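Local coordinates for protein VP24 (White spot syndrome virus, PDB 5HLJ) that is a major envelope protein of the virus, probably set in the viral membrane by a transmembrane helix, at residues 41-44 with 48-51. Residues are numbered along the deposited sequence; the frame is centred on the assembly and turned at random.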
# COMPACT_ATOMS: atom_id res chain seq x y z
N LEU A 41 17.13 6.71 11.00
CA LEU A 41 16.97 6.43 9.58
C LEU A 41 17.30 7.68 8.80
O LEU A 41 16.71 8.73 9.02
CB LEU A 41 15.54 5.96 9.26
CG LEU A 41 15.10 5.86 7.79
CD1 LEU A 41 15.86 4.78 7.02
CD2 LEU A 41 13.61 5.62 7.69
N GLN A 42 18.28 7.57 7.91
CA GLN A 42 18.62 8.66 7.01
C GLN A 42 17.69 8.63 5.79
O GLN A 42 17.66 7.66 5.05
CB GLN A 42 20.08 8.56 6.59
CG GLN A 42 20.53 9.75 5.77
CD GLN A 42 20.44 11.04 6.56
OE1 GLN A 42 20.92 11.11 7.70
NE2 GLN A 42 19.80 12.05 5.97
N THR A 43 16.91 9.69 5.60
CA THR A 43 16.03 9.75 4.44
C THR A 43 16.67 10.63 3.38
O THR A 43 17.63 11.35 3.67
CB THR A 43 14.64 10.29 4.81
OG1 THR A 43 14.72 11.71 5.02
CG2 THR A 43 14.10 9.59 6.07
N ARG A 44 16.14 10.58 2.16
CA ARG A 44 16.67 11.45 1.11
C ARG A 44 16.00 12.82 1.14
O ARG A 44 16.64 13.81 0.80
CB ARG A 44 16.51 10.81 -0.28
CG ARG A 44 16.56 9.29 -0.32
CD ARG A 44 16.58 8.74 -1.78
NE ARG A 44 15.92 9.63 -2.74
CZ ARG A 44 14.61 9.63 -3.03
NH1 ARG A 44 13.78 8.77 -2.42
NH2 ARG A 44 14.13 10.49 -3.93
N LYS A 48 17.04 13.50 8.86
CA LYS A 48 17.25 12.33 9.70
C LYS A 48 16.00 12.01 10.52
O LYS A 48 15.45 12.88 11.20
CB LYS A 48 18.46 12.51 10.63
CG LYS A 48 18.87 11.20 11.34
CD LYS A 48 19.70 11.43 12.61
CE LYS A 48 21.21 11.29 12.37
NZ LYS A 48 21.72 9.87 12.38
N VAL A 49 15.56 10.77 10.47
CA VAL A 49 14.46 10.35 11.31
C VAL A 49 15.05 9.73 12.57
O VAL A 49 15.89 8.86 12.50
CB VAL A 49 13.53 9.38 10.57
CG1 VAL A 49 12.59 8.70 11.54
CG2 VAL A 49 12.74 10.14 9.52
N TYR A 50 14.61 10.24 13.72
CA TYR A 50 15.10 9.77 15.01
C TYR A 50 13.96 9.16 15.80
O TYR A 50 12.99 9.84 16.16
CB TYR A 50 15.74 10.93 15.81
CG TYR A 50 16.45 10.55 17.10
CD1 TYR A 50 17.83 10.70 17.23
CD2 TYR A 50 15.74 10.09 18.21
CE1 TYR A 50 18.49 10.38 18.41
CE2 TYR A 50 16.39 9.76 19.39
CZ TYR A 50 17.77 9.91 19.48
OH TYR A 50 18.41 9.59 20.65
N VAL A 51 14.09 7.88 16.09
CA VAL A 51 13.08 7.21 16.87
C VAL A 51 13.56 7.06 18.31
O VAL A 51 14.34 6.15 18.61
CB VAL A 51 12.74 5.83 16.27
CG1 VAL A 51 11.65 5.15 17.07
CG2 VAL A 51 12.33 5.97 14.81
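The carbonyl oxygen of Leu41 accepts a hydrogen bond from the backbone N-H of Val49, with Val49 N 2.8 Å from Leu41 O. The return bond runs from Leu41 N to Val49 O at 2.9 Å. Together they make Leu41 and Val49 an antiparallel hydrogen-bonded pair. Gln42 and Lys48 follow as the non-hydrogen-bonded pair, nearer the turn of the hairpin formed by strands 33-42 and 48-51.

Leu41 and Val49 share one face of the sheet. They meet at their roots, CB of Leu41 lying 4.2 Å from CB of Val49. The Val49 branch CG2 reaches on to the methyl CG2 of Thr43, 3.7 Å away, and these two side chains cross at about a right angle. The Thr43 torsion (chi1 75°) puts OG1 between the backbone N and the carbonyl carbon. It leaves CG2 anti to the carbonyl carbon, beside the backbone N, where it meets Val49. The hydroxyl is hydrogen-bonded to Gly47 O and Tyr46 N, within the turn. Ile21 of strand 19-28 touches both Leu41 and Thr43, and Leu174 of a second subunit packs on Leu41.

On the other face, Gln42 crosses Lys48 almost perpendicularly. Its OE1 only brushes the lysine stem, 4.1 Å from Lys48 CB. A bend at chi2 (62°) folds the glutamine chain back, and NE2 donates to Thr43 O at 3.2 Å. The donor meets that oxygen on a lone pair, although the oxygen lies somewhat out of the glutamine amide plane.

The main-chain bonds thus fix the hairpin register, and strands 19-28 and 68-72 continue the sheet on its two sides. Apolar contact holds the buried face, while the Thr43 hydroxyl ties the turn to the end of strand 33-42.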